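Local coordinates for major capsid protein (PDB 5TIP), which forms the trimeric building blocks of the large icosahedral capsid of a chlorella virus and carries N-linked glycans on its surface, at residues E236-S241 and L380-C385; I250-N255 and D374-S379; F265-N270 and A407-A412; Y271-A276 and G300-Y305; A310-A315 and G349-S354. All blocks are in the same frame, centred on the assembly; numbering follows the deposited sequence.

Contact 1 (E236-S241 and L380-C385)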
# COMPACT_ATOMS: atom_id res chain seq x y z
N GLU A 236 -24.94 -3.72 22.02
CA GLU A 236 -24.95 -4.41 23.30
C GLU A 236 -24.55 -3.37 24.34
O GLU A 236 -23.87 -2.39 24.02
CB GLU A 236 -23.97 -5.58 23.29
CG GLU A 236 -24.33 -6.69 22.32
CD GLU A 236 -25.70 -7.27 22.58
OE1 GLU A 236 -26.06 -7.44 23.77
OE2 GLU A 236 -26.43 -7.56 21.60
N THR A 237 -24.95 -3.58 25.59
CA THR A 237 -24.66 -2.64 26.66
C THR A 237 -23.40 -3.10 27.39
O THR A 237 -23.42 -4.09 28.12
CB THR A 237 -25.84 -2.53 27.63
OG1 THR A 237 -27.00 -2.10 26.91
CG2 THR A 237 -25.53 -1.54 28.73
N ALA A 238 -22.30 -2.37 27.17
CA ALA A 238 -21.07 -2.64 27.90
C ALA A 238 -21.10 -1.96 29.26
O ALA A 238 -21.67 -0.88 29.42
CB ALA A 238 -19.85 -2.16 27.10
N THR A 239 -20.48 -2.60 30.25
CA THR A 239 -20.49 -2.13 31.63
C THR A 239 -19.06 -2.06 32.17
O THR A 239 -18.69 -2.83 33.06
CB THR A 239 -21.35 -3.02 32.52
OG1 THR A 239 -20.82 -4.35 32.52
CG2 THR A 239 -22.79 -3.06 32.01
N PRO A 240 -18.23 -1.17 31.66
CA PRO A 240 -16.85 -1.02 32.18
C PRO A 240 -16.99 -0.25 33.50
O PRO A 240 -17.87 0.61 33.58
CB PRO A 240 -16.10 -0.27 31.13
CG PRO A 240 -17.15 0.34 30.26
CD PRO A 240 -18.35 -0.56 30.32
N SER A 241 -16.11 -0.45 34.45
CA SER A 241 -16.15 0.15 35.77
C SER A 241 -14.84 0.88 36.07
O SER A 241 -13.81 0.62 35.45
CB SER A 241 -16.42 -0.91 36.85
OG SER A 241 -16.11 -0.41 38.14
N LEU A 380 -15.88 -11.14 27.75
CA LEU A 380 -15.12 -9.90 27.79
C LEU A 380 -14.66 -9.60 29.21
O LEU A 380 -15.31 -9.99 30.18
CB LEU A 380 -15.95 -8.72 27.26
CG LEU A 380 -16.46 -8.80 25.82
CD1 LEU A 380 -17.34 -7.61 25.51
CD2 LEU A 380 -15.29 -8.88 24.86
N THR A 381 -13.53 -8.91 29.30
CA THR A 381 -13.03 -8.39 30.57
C THR A 381 -12.47 -7.00 30.32
O THR A 381 -11.62 -6.83 29.44
CB THR A 381 -11.95 -9.30 31.18
OG1 THR A 381 -12.52 -10.59 31.47
CG2 THR A 381 -11.40 -8.70 32.46
N TYR A 382 -12.94 -6.02 31.08
CA TYR A 382 -12.58 -4.63 30.86
C TYR A 382 -11.44 -4.22 31.79
O TYR A 382 -11.22 -4.80 32.85
CB TYR A 382 -13.79 -3.72 31.09
CG TYR A 382 -14.97 -4.07 30.22
CD1 TYR A 382 -15.00 -3.72 28.88
CD2 TYR A 382 -16.05 -4.77 30.74
CE1 TYR A 382 -16.07 -4.04 28.08
CE2 TYR A 382 -17.13 -5.10 29.94
CZ TYR A 382 -17.14 -4.73 28.62
OH TYR A 382 -18.21 -5.06 27.82
N LYS A 383 -10.71 -3.20 31.35
CA LYS A 383 -9.68 -2.60 32.19
C LYS A 383 -10.32 -1.83 33.34
O LYS A 383 -11.51 -1.50 33.32
CB LYS A 383 -8.78 -1.68 31.38
CG LYS A 383 -8.11 -2.35 30.19
CD LYS A 383 -7.30 -1.34 29.40
CE LYS A 383 -6.68 -1.97 28.16
NZ LYS A 383 -5.95 -0.96 27.35
N THR A 384 -9.51 -1.53 34.35
CA THR A 384 -9.96 -0.68 35.45
C THR A 384 -9.81 0.77 35.02
O THR A 384 -8.69 1.27 34.88
CB THR A 384 -9.15 -0.97 36.71
OG1 THR A 384 -9.30 -2.35 37.08
CG2 THR A 384 -9.64 -0.10 37.86
N CYS A 385 -10.94 1.45 34.80
CA CYS A 385 -10.94 2.83 34.33
C CYS A 385 -10.63 3.76 35.51
O CYS A 385 -11.46 4.55 35.96
CB CYS A 385 -12.27 3.16 33.68
SG CYS A 385 -12.84 1.92 32.51
O HOH W 1 -13.82 -2.40 34.44
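Ala-238 to Ser-241 and Tyr-382 to Cys-385 run at 46° to one another, and their backbones meet at the far end, where Cys-385 N donates a nearly straight bond (163° at the hydrogen) to Ser-241 O at 3.1 Å, in the carbonyl plane. Just before it a water accepts from Ser-241 N at 3.0 Å and lies 2.7 Å from Lys-383 O, to which it can donate, so a water-mediated polar link joins the two backbones next to the direct bond. The Tyr-382 side chain carries most of the rest. With CG turned beside its own backbone N (chi1 -57°), the ring reaches along the other segment: Pro-240 lies over one face, its N toward the rim and its CB 4.1 Å from Tyr-382 CG. At the far end of the ring Ala-238 CB comes within 3.4 Å of Tyr-382 OH, a small methyl that fits beside the hydroxyl, which itself bonds to Gln-248. Both segments belong to the C-terminal jelly roll of this double jelly-roll capsid protein; here strand 223-237 has given way to loop, and strand 376-387 is broken near Lys-383. Pro-240, which cannot donate from its N, suits this loop, and its CB touches both the tyrosine and, at 4.2 Å, Cys-385 SG. Lys-383 CB points away from 236-241, and its NZ forms a salt bridge with Glu-307.

Contact 2 (I250-N255 and D374-S379)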
# COMPACT_ATOMS: atom_id res chain seq x y z
N ILE A 250 -21.54 -11.98 26.28
CA ILE A 250 -22.53 -11.56 25.29
C ILE A 250 -22.88 -12.77 24.43
O ILE A 250 -22.01 -13.32 23.74
CB ILE A 250 -22.01 -10.39 24.44
CG1 ILE A 250 -21.96 -9.10 25.26
CG2 ILE A 250 -22.90 -10.20 23.22
CD1 ILE A 250 -20.70 -8.93 26.07
N ARG A 251 -24.14 -13.18 24.47
CA ARG A 251 -24.61 -14.29 23.65
C ARG A 251 -24.71 -13.81 22.21
O ARG A 251 -25.52 -12.94 21.89
CB ARG A 251 -25.97 -14.77 24.17
CG ARG A 251 -26.57 -15.97 23.43
CD ARG A 251 -25.80 -17.25 23.72
NE ARG A 251 -26.42 -18.41 23.08
CZ ARG A 251 -27.35 -19.17 23.65
NH1 ARG A 251 -27.78 -18.89 24.87
NH2 ARG A 251 -27.85 -20.21 22.99
N LEU A 252 -23.88 -14.37 21.33
CA LEU A 252 -23.89 -13.98 19.93
C LEU A 252 -25.07 -14.64 19.23
O LEU A 252 -25.44 -15.78 19.52
CB LEU A 252 -22.58 -14.37 19.25
CG LEU A 252 -21.29 -13.79 19.82
CD1 LEU A 252 -20.08 -14.27 19.03
CD2 LEU A 252 -21.34 -12.27 19.86
N ASN A 253 -25.60 -13.91 18.29
CA ASN A 253 -26.69 -14.37 17.54
C ASN A 253 -26.45 -14.19 16.05
O ASN A 253 -27.03 -13.39 15.41
CB ASN A 253 -27.97 -13.71 18.08
CG ASN A 253 -29.16 -13.98 17.26
OD1 ASN A 253 -29.28 -14.98 16.65
ND2 ASN A 253 -30.06 -13.08 17.25
N PHE A 254 -25.54 -14.99 15.54
CA PHE A 254 -25.15 -14.99 14.14
C PHE A 254 -25.49 -16.33 13.51
O PHE A 254 -25.76 -17.32 14.20
CB PHE A 254 -23.65 -14.70 14.00
CG PHE A 254 -23.24 -13.37 14.57
CD1 PHE A 254 -23.99 -12.23 14.34
CD2 PHE A 254 -22.10 -13.26 15.36
CE1 PHE A 254 -23.62 -11.01 14.87
CE2 PHE A 254 -21.72 -12.05 15.89
CZ PHE A 254 -22.48 -10.92 15.65
N ASN A 255 -25.47 -16.36 12.18
CA ASN A 255 -25.75 -17.58 11.43
C ASN A 255 -24.83 -17.61 10.21
O ASN A 255 -24.06 -16.68 9.96
CB ASN A 255 -27.22 -17.67 11.01
CG ASN A 255 -28.16 -17.77 12.19
OD1 ASN A 255 -28.90 -16.84 12.49
ND2 ASN A 255 -28.14 -18.91 12.87
N ASP A 374 -25.08 -23.94 18.74
CA ASP A 374 -26.20 -23.56 19.59
C ASP A 374 -25.85 -22.37 20.48
O ASP A 374 -26.66 -21.45 20.63
CB ASP A 374 -26.63 -24.75 20.45
CG ASP A 374 -27.35 -25.82 19.65
OD1 ASP A 374 -27.93 -25.48 18.60
OD2 ASP A 374 -27.34 -26.99 20.07
N ASN A 375 -24.65 -22.36 21.05
CA ASN A 375 -24.23 -21.31 21.97
C ASN A 375 -22.86 -20.80 21.56
O ASN A 375 -21.86 -21.52 21.68
CB ASN A 375 -24.22 -21.82 23.42
CG ASN A 375 -23.94 -20.71 24.43
OD1 ASN A 375 -22.94 -19.99 24.32
ND2 ASN A 375 -24.82 -20.57 25.40
N ALA A 376 -22.81 -19.57 21.07
CA ALA A 376 -21.57 -18.86 20.82
C ALA A 376 -21.56 -17.61 21.68
O ALA A 376 -22.51 -16.81 21.62
CB ALA A 376 -21.42 -18.50 19.34
N THR A 377 -20.51 -17.43 22.46
CA THR A 377 -20.46 -16.37 23.45
C THR A 377 -19.12 -15.64 23.38
O THR A 377 -18.07 -16.27 23.24
CB THR A 377 -20.67 -16.93 24.87
OG1 THR A 377 -21.93 -17.61 24.93
CG2 THR A 377 -20.65 -15.81 25.90
N LEU A 378 -19.17 -14.32 23.46
CA LEU A 378 -17.98 -13.48 23.53
C LEU A 378 -17.77 -13.08 24.99
O LEU A 378 -18.51 -12.26 25.53
CB LEU A 378 -18.13 -12.25 22.64
CG LEU A 378 -16.97 -11.26 22.67
CD1 LEU A 378 -15.70 -11.89 22.12
CD2 LEU A 378 -17.32 -9.99 21.90
N SER A 379 -16.76 -13.67 25.63
CA SER A 379 -16.45 -13.38 27.02
C SER A 379 -15.48 -12.21 27.07
O SER A 379 -14.38 -12.28 26.52
CB SER A 379 -15.85 -14.61 27.71
OG SER A 379 -15.61 -14.36 29.08
O HOH W 2 -25.58 -18.22 20.46
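Ile-250 and Arg-251 pair with Leu-378 and Thr-377 in a short antiparallel stretch of sheet, at the end of strand 247-251 and the start of strand 376-387 in the C-terminal jelly roll. Ile-250 and Leu-378 form the hydrogen-bonded pair: Ile-250 N reaches Leu-378 O at 3.1 Å, and Leu-378 N returns a bond to Ile-250 O at 3.0 Å. One step on, Leu-252 N bonds to Ala-376 O at 2.8 Å. The two sheet faces differ in character. Arg-251 and Thr-377 share the more polar one. The arginine chain bends at chi2 (71°), which lays its guanidinium flat over the Asn-375 amide, the planes 15° apart and Asn-375 ND2 3.4 Å from Arg-251 CZ. Thr-377 OG1 donates to a lone pair of Asn-375 OD1 at 2.7 Å and so helps fix the turn of that amide. At the guanidinium edge, Arg-251 NH2 bonds to Asp-374 O at 2.9 Å, with the donor above the carbonyl plane. A water accepts from both Arg-251 NE and Ala-376 N and lies close to Leu-252 O, linking the two backbones beyond the last direct bond. Ile-250 and Leu-378 share the apolar face, and Leu-252, also buried, packs beside them, Leu-252 CD2 lying 4.2 Å from Leu-378 CB. Ile-250 there packs on Leu-413 and Ile-415 of strand 412-426, and Leu-252 on Leu-261 of strand 257-266, while strand 312-319 pairs with the other edge of strand 376-387 through Thr-377 and Gln-318.

Contact 3 (F265-N270 and A407-A412)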
# COMPACT_ATOMS: atom_id res chain seq x y z
N PHE A 265 -16.28 -0.75 21.11
CA PHE A 265 -16.98 -0.14 22.23
C PHE A 265 -17.08 1.36 21.95
O PHE A 265 -16.06 2.06 21.94
CB PHE A 265 -16.27 -0.41 23.55
CG PHE A 265 -16.07 -1.87 23.84
CD1 PHE A 265 -17.04 -2.59 24.51
CD2 PHE A 265 -14.92 -2.52 23.44
CE1 PHE A 265 -16.86 -3.93 24.78
CE2 PHE A 265 -14.74 -3.86 23.70
CZ PHE A 265 -15.71 -4.57 24.38
N ASN A 266 -18.30 1.84 21.72
CA ASN A 266 -18.53 3.20 21.27
C ASN A 266 -19.30 4.00 22.31
O ASN A 266 -20.23 3.48 22.94
CB ASN A 266 -19.31 3.20 19.94
CG ASN A 266 -19.97 4.53 19.66
OD1 ASN A 266 -21.19 4.65 19.73
ND2 ASN A 266 -19.17 5.54 19.33
N ASN A 267 -18.91 5.26 22.48
CA ASN A 267 -19.70 6.21 23.26
C ASN A 267 -20.77 6.77 22.34
O ASN A 267 -20.46 7.56 21.44
CB ASN A 267 -18.83 7.32 23.84
CG ASN A 267 -19.63 8.35 24.62
OD1 ASN A 267 -20.77 8.10 25.01
ND2 ASN A 267 -19.02 9.51 24.85
N PRO A 268 -22.04 6.40 22.52
CA PRO A 268 -23.08 6.78 21.55
C PRO A 268 -23.24 8.28 21.37
O PRO A 268 -23.86 8.70 20.38
CB PRO A 268 -24.35 6.15 22.12
CG PRO A 268 -24.07 5.96 23.58
CD PRO A 268 -22.60 5.67 23.67
N THR A 269 -22.70 9.09 22.28
CA THR A 269 -22.83 10.54 22.14
C THR A 269 -22.02 11.06 20.96
O THR A 269 -22.47 11.98 20.26
CB THR A 269 -22.39 11.22 23.44
OG1 THR A 269 -23.16 10.70 24.53
CG2 THR A 269 -22.61 12.73 23.35
N ASN A 270 -20.85 10.49 20.71
CA ASN A 270 -19.93 10.99 19.70
C ASN A 270 -19.70 9.93 18.63
O ASN A 270 -19.40 8.77 18.95
CB ASN A 270 -18.59 11.40 20.32
CG ASN A 270 -18.76 12.48 21.38
OD1 ASN A 270 -19.37 13.52 21.13
ND2 ASN A 270 -18.23 12.22 22.57
N ALA A 407 -13.46 6.23 30.13
CA ALA A 407 -13.82 5.07 29.34
C ALA A 407 -15.17 4.48 29.72
O ALA A 407 -15.69 3.65 28.97
CB ALA A 407 -12.74 3.99 29.47
N THR A 408 -15.73 4.88 30.86
CA THR A 408 -17.04 4.38 31.27
C THR A 408 -18.16 4.84 30.36
O THR A 408 -19.28 4.32 30.47
CB THR A 408 -17.33 4.81 32.71
OG1 THR A 408 -17.22 6.23 32.82
CG2 THR A 408 -16.35 4.15 33.66
N LEU A 409 -17.91 5.80 29.47
CA LEU A 409 -18.92 6.24 28.52
C LEU A 409 -19.02 5.33 27.30
O LEU A 409 -19.96 5.48 26.52
CB LEU A 409 -18.64 7.67 28.07
CG LEU A 409 -18.65 8.76 29.14
CD1 LEU A 409 -18.49 10.14 28.50
CD2 LEU A 409 -19.94 8.70 29.94
N LEU A 410 -18.07 4.41 27.12
CA LEU A 410 -18.10 3.46 26.01
C LEU A 410 -19.04 2.31 26.35
O LEU A 410 -18.64 1.20 26.69
CB LEU A 410 -16.69 2.96 25.71
CG LEU A 410 -15.62 4.02 25.43
CD1 LEU A 410 -14.25 3.37 25.27
CD2 LEU A 410 -15.97 4.84 24.20
N THR A 411 -20.34 2.60 26.25
CA THR A 411 -21.37 1.68 26.70
C THR A 411 -22.09 0.97 25.56
O THR A 411 -22.89 0.06 25.83
CB THR A 411 -22.41 2.42 27.56
OG1 THR A 411 -22.92 3.53 26.82
CG2 THR A 411 -21.77 2.92 28.84
N ALA A 412 -21.84 1.35 24.32
CA ALA A 412 -22.46 0.72 23.16
C ALA A 412 -21.47 -0.27 22.55
O ALA A 412 -20.46 0.14 21.98
CB ALA A 412 -22.91 1.77 22.14
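Asn-266 and Ala-412 make a single antiparallel hydrogen-bonded pair; end to end, the touching parts, 265-268 and 409-412, run 100° apart. Asn-266 N donates to Ala-412 O at 2.8 Å in an almost linear bond, and Ala-412 N answers to Asn-266 O at 3.0 Å. Ahead of the pair the second chain folds through an inverse gamma turn centred on Leu-410, whose carbonyl O is buried without a polar partner in the model. The first chain leaves through a type I turn from Asn-267 to Asn-270, with Pro-268 in the second position, where its fixed phi is well suited. Pro-268 CD lies 3.8 Å from Thr-411 OG1, the two side chains crossing at about a right angle. The Asn-267 side chain, CG anti to its own N (chi1 178°), lies alongside Leu-409 and points the same way, Asn-267 CG 3.7 Å from Leu-409 CB. Asn-267 OD1 takes a weak bond from Thr-269 N, an Asx turn, yet also sits 3.1 Å from Leu-409 O, two acceptors pressed together, while its ND2 is bonded to Gln-273. Leu-410 is buried: its CD2 reaches 3.4 Å from Asn-267 N, and its CB packs on Phe-265 CB. Asn-266 suits the exit from the strand because its amide ties down what follows, donating from ND2 to Asn-270 O in the amide plane and also to Gln-273 O. The arrangement is that of the end of a jelly-roll sheet, where neighbouring strands 257-266 and 412-426 stop pairing and pass into the long loops that bear the glycans.

Contact 4 (Y271-A276 and G300-Y305). With BGC (beta-D-glucopyranose), chain F.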
# COMPACT_ATOMS: atom_id res chain seq x y z
N TYR A 271 -19.83 10.33 17.37
CA TYR A 271 -19.71 9.40 16.26
C TYR A 271 -18.27 8.93 16.12
O TYR A 271 -17.33 9.73 16.15
CB TYR A 271 -20.18 10.05 14.96
CG TYR A 271 -20.10 9.15 13.75
CD1 TYR A 271 -21.02 8.13 13.57
CD2 TYR A 271 -19.11 9.32 12.80
CE1 TYR A 271 -20.95 7.30 12.46
CE2 TYR A 271 -19.03 8.49 11.69
CZ TYR A 271 -19.96 7.48 11.53
OH TYR A 271 -19.90 6.66 10.43
N GLY A 272 -18.09 7.62 15.97
CA GLY A 272 -16.77 7.06 15.76
C GLY A 272 -15.85 7.09 16.96
O GLY A 272 -14.68 6.75 16.83
N GLN A 273 -16.34 7.49 18.13
CA GLN A 273 -15.52 7.51 19.33
C GLN A 273 -15.46 6.10 19.90
O GLN A 273 -16.41 5.62 20.52
CB GLN A 273 -16.06 8.49 20.37
CG GLN A 273 -15.14 8.62 21.58
CD GLN A 273 -15.81 9.28 22.77
OE1 GLN A 273 -16.83 9.96 22.63
NE2 GLN A 273 -15.24 9.09 23.95
N TYR A 274 -14.33 5.42 19.67
CA TYR A 274 -14.13 4.07 20.15
C TYR A 274 -13.16 3.99 21.32
O TYR A 274 -12.92 2.90 21.84
CB TYR A 274 -13.62 3.18 19.01
CG TYR A 274 -14.57 3.07 17.84
CD1 TYR A 274 -15.94 3.02 18.04
CD2 TYR A 274 -14.10 3.03 16.53
CE1 TYR A 274 -16.82 2.92 16.97
CE2 TYR A 274 -14.96 2.93 15.46
CZ TYR A 274 -16.32 2.87 15.68
OH TYR A 274 -17.18 2.77 14.62
N THR A 275 -12.60 5.12 21.75
CA THR A 275 -11.64 5.16 22.84
C THR A 275 -12.04 6.25 23.81
O THR A 275 -12.92 7.07 23.55
CB THR A 275 -10.21 5.39 22.32
OG1 THR A 275 -10.20 6.54 21.46
CG2 THR A 275 -9.72 4.17 21.55
N ALA A 276 -11.36 6.27 24.96
CA ALA A 276 -11.65 7.25 25.99
C ALA A 276 -11.00 8.59 25.67
O ALA A 276 -9.94 8.66 25.04
CB ALA A 276 -11.16 6.75 27.35
N GLY A 300 -12.23 16.34 14.87
CA GLY A 300 -11.47 15.99 13.68
C GLY A 300 -10.45 14.90 13.92
O GLY A 300 -10.02 14.25 12.96
N ASN A 301 -10.07 14.67 15.17
CA ASN A 301 -9.08 13.66 15.52
C ASN A 301 -9.67 12.67 16.51
O ASN A 301 -9.03 12.33 17.52
CB ASN A 301 -7.82 14.33 16.07
CG ASN A 301 -7.25 15.38 15.12
OD1 ASN A 301 -7.01 15.09 13.95
ND2 ASN A 301 -7.02 16.59 15.63
N THR A 302 -10.89 12.21 16.24
CA THR A 302 -11.59 11.33 17.17
C THR A 302 -10.88 9.98 17.31
O THR A 302 -10.81 9.42 18.41
CB THR A 302 -13.03 11.12 16.71
OG1 THR A 302 -13.72 12.38 16.72
CG2 THR A 302 -13.76 10.15 17.61
N GLY A 303 -10.33 9.46 16.22
CA GLY A 303 -9.62 8.20 16.29
C GLY A 303 -8.26 8.33 16.95
O GLY A 303 -7.72 9.42 17.12
N THR A 304 -7.72 7.19 17.35
CA THR A 304 -6.40 7.14 17.96
C THR A 304 -5.82 5.75 17.79
O THR A 304 -6.55 4.78 17.56
CB THR A 304 -6.44 7.52 19.45
OG1 THR A 304 -5.10 7.64 19.95
CG2 THR A 304 -7.16 6.45 20.24
N TYR A 305 -4.50 5.66 17.91
CA TYR A 305 -3.80 4.38 17.93
C TYR A 305 -3.32 4.01 19.32
O TYR A 305 -2.68 2.97 19.49
CB TYR A 305 -2.62 4.40 16.95
CG TYR A 305 -3.04 4.52 15.51
CD1 TYR A 305 -3.66 3.46 14.86
CD2 TYR A 305 -2.81 5.68 14.78
CE1 TYR A 305 -4.05 3.56 13.54
CE2 TYR A 305 -3.19 5.79 13.46
CZ TYR A 305 -3.81 4.72 12.84
OH TYR A 305 -4.19 4.81 11.52
C2 BGC F . -6.91 18.94 15.14
C3 BGC F . -6.33 20.03 14.24
C4 BGC F . -4.88 19.72 13.89
C5 BGC F . -4.76 18.29 13.36
C6 BGC F . -3.30 17.96 13.10
C1 BGC F . -6.64 17.55 14.60
O2 BGC F . -8.33 19.05 15.25
O3 BGC F . -6.37 21.30 14.90
O4 BGC F . -4.39 20.66 12.94
O5 BGC F . -5.25 17.37 14.32
O6 BGC F . -2.54 18.19 14.29
O HOH W 3 -16.80 12.18 17.22
O HOH W 4 -11.61 6.67 19.19
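Thr-302 presses its methyl CG2 onto the backbone of the other loop, 3.6 Å from both Gly-272 O and Gln-273 CA. That branch lies opposite Thr-302's backbone N, which turns OG1 (chi1 -63°) toward Tyr-299 O and toward a water that donates to it and, at 2.7 Å, to Tyr-271 O. Threonine suits the place because its methyl packs on the backbone while its hydroxyl serves the polar network. Gly-272 adopts a positive phi, which glycine accepts easily, and brings its carbonyl over the rim of the Tyr-274 ring. Farther along, Thr-275 and Thr-304 meet at a slant, Thr-304 CG2 lying 3.3 Å from Thr-275 OG1. That hydroxyl shares a second water with Tyr-274 N and with Thr-302 O, which accepts from the water at 3.0 Å, so two waters do the polar bridging between the loops. Gln-273 holds its own loop in shape: its extended chain carries NE2 to Thr-275 O at 3.1 Å, with the acceptor in the amide plane, while OE1 receives Asn-270 and Asn-267. Beside this buried seam stands Asn-301, whose ND2 is joined to C1 of a glucose (1.5 Å). Asp-298 bonds to both the Asn-301 amide and the sugar. Followed by Thr-302 and Gly-303, Asn-301 lies outside the usual N-X-(Ser/Thr) sequon, and the whole is a glycan-bearing inter-strand loop of the jelly roll, folded back on itself.

Contact 5 (A310-A315 and G349-S354)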
# COMPACT_ATOMS: atom_id res chain seq x y z
N ALA A 310 -8.00 2.43 25.01
CA ALA A 310 -9.00 1.41 24.75
C ALA A 310 -9.46 0.78 26.06
O ALA A 310 -8.77 0.84 27.08
CB ALA A 310 -8.45 0.35 23.80
N VAL A 311 -10.64 0.16 26.02
CA VAL A 311 -11.29 -0.24 27.26
C VAL A 311 -11.17 -1.75 27.50
O VAL A 311 -11.17 -2.21 28.65
CB VAL A 311 -12.76 0.21 27.27
CG1 VAL A 311 -13.58 -0.56 26.24
CG2 VAL A 311 -13.36 0.09 28.67
N LEU A 312 -11.06 -2.52 26.42
CA LEU A 312 -11.07 -3.98 26.54
C LEU A 312 -9.72 -4.48 27.03
O LEU A 312 -8.68 -4.18 26.43
CB LEU A 312 -11.43 -4.62 25.20
CG LEU A 312 -11.57 -6.15 25.22
CD1 LEU A 312 -12.66 -6.58 26.20
CD2 LEU A 312 -11.85 -6.70 23.83
N ASP A 313 -9.73 -5.24 28.12
CA ASP A 313 -8.51 -5.82 28.66
C ASP A 313 -8.19 -7.18 28.04
O ASP A 313 -7.07 -7.40 27.58
CB ASP A 313 -8.60 -5.97 30.18
CG ASP A 313 -7.38 -6.64 30.78
OD1 ASP A 313 -6.25 -6.21 30.45
OD2 ASP A 313 -7.54 -7.59 31.56
N SER A 314 -9.16 -8.09 28.03
CA SER A 314 -8.96 -9.41 27.46
C SER A 314 -10.28 -9.92 26.90
O SER A 314 -11.35 -9.40 27.23
CB SER A 314 -8.39 -10.39 28.49
OG SER A 314 -9.29 -10.59 29.56
N ALA A 315 -10.20 -10.94 26.05
CA ALA A 315 -11.40 -11.49 25.44
C ALA A 315 -11.14 -12.90 24.95
O ALA A 315 -10.00 -13.27 24.64
CB ALA A 315 -11.88 -10.61 24.28
N GLY A 349 -9.49 0.46 19.80
CA GLY A 349 -10.91 0.39 20.03
C GLY A 349 -11.68 -0.42 19.01
O GLY A 349 -12.88 -0.64 19.21
N VAL A 350 -11.04 -0.86 17.94
CA VAL A 350 -11.65 -1.72 16.93
C VAL A 350 -10.95 -3.07 16.98
O VAL A 350 -9.71 -3.13 16.93
CB VAL A 350 -11.57 -1.10 15.53
CG1 VAL A 350 -12.27 -1.99 14.52
CG2 VAL A 350 -12.18 0.29 15.52
N TYR A 351 -11.73 -4.14 17.07
CA TYR A 351 -11.19 -5.47 17.29
C TYR A 351 -11.69 -6.43 16.23
O TYR A 351 -12.77 -6.24 15.66
CB TYR A 351 -11.55 -5.99 18.69
CG TYR A 351 -11.22 -5.02 19.80
CD1 TYR A 351 -9.97 -5.01 20.39
CD2 TYR A 351 -12.16 -4.10 20.24
CE1 TYR A 351 -9.66 -4.12 21.40
CE2 TYR A 351 -11.86 -3.20 21.25
CZ TYR A 351 -10.61 -3.22 21.82
OH TYR A 351 -10.30 -2.34 22.83
N LEU A 352 -10.89 -7.46 15.97
CA LEU A 352 -11.17 -8.42 14.91
C LEU A 352 -10.77 -9.82 15.36
O LEU A 352 -9.74 -9.99 16.01
CB LEU A 352 -10.42 -8.06 13.62
CG LEU A 352 -10.38 -9.08 12.49
CD1 LEU A 352 -11.70 -9.09 11.72
CD2 LEU A 352 -9.21 -8.83 11.56
N TYR A 353 -11.59 -10.80 15.01
CA TYR A 353 -11.19 -12.20 15.04
C TYR A 353 -11.61 -12.84 13.73
O TYR A 353 -12.81 -12.88 13.41
CB TYR A 353 -11.80 -12.96 16.22
CG TYR A 353 -11.28 -14.38 16.30
CD1 TYR A 353 -10.01 -14.64 16.80
CD2 TYR A 353 -12.05 -15.45 15.86
CE1 TYR A 353 -9.52 -15.93 16.86
CE2 TYR A 353 -11.57 -16.74 15.93
CZ TYR A 353 -10.31 -16.98 16.43
OH TYR A 353 -9.83 -18.27 16.50
N SER A 354 -10.64 -13.33 12.97
CA SER A 354 -10.88 -13.86 11.64
C SER A 354 -10.91 -15.38 11.67
O SER A 354 -10.01 -16.02 12.23
CB SER A 354 -9.81 -13.37 10.66
OG SER A 354 -10.01 -13.91 9.37
O HOH W 5 -11.94 0.44 23.68
O HOH W 6 -8.45 -3.02 24.24
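Tyr-351 and Leu-312 meet between the two facing sheets of the C-terminal jelly roll, strand 350-354 coming from one and strand 312-319 from the other. Van der Waals contacts dominate. Leu-312 CD2 sits almost squarely over the Tyr-351 ring, 4.1 Å from its centroid and 6° off the normal, a CH-pi contact; the leucine is extended away from its backbone N (chi1 -176°), which swings its branched end across the ring. Nearer the phenol end, Leu-312 CB touches Tyr-351 CZ at 3.7 Å, and Ala-310 CB comes to 3.4 Å from Tyr-351 OH. A long aromatic suits this position because it spans the space between the sheets, while a small alanine accommodates its tip. Trp-263, Phe-265 and Phe-333 also pack around the ring. Backbone shape matters as well: Gly-349, beside Ala-310, has a positive phi (95°) at which any CB would collide with the preceding carbonyl O, so glycine alone fits comfortably just before the strand. Across in the other segment, Asp-313 and Ser-314 both face Thr-381, a classic beta bulge that interrupts the regular strand soon after Leu-312. Asp-313, whose CB points away from 349-354, bonds through its carboxylate to Gln-245. The polar part runs through water: one water accepts from Val-311 N at 2.7 Å and donates weakly to Tyr-351 OH at 3.3 Å.

From the N terminus, residues 236-241 open contact 1, which closes a long loop at 380-385. Contact 2 starts at 250-255 and closes just earlier, at 374-379, so it nests inside contact 1. Contact 3 begins at 265-270 within both but closes beyond them, at 407-412, crossing each. Contact 4 is a short loop nested inside all three; contact 5 follows it in series, also inside all three. Contact 2 lies within the sheet of strands 247-251, 312-319 and 376-387, contacts 1 and 5 join it to the facing sheet, in which contact 3 ties 257-266 to 412-426, and contact 4 gathers the glycan-bearing loop. Phe-265 of contact 3 touches Tyr-382 of contact 1 and Tyr-351 of contact 5.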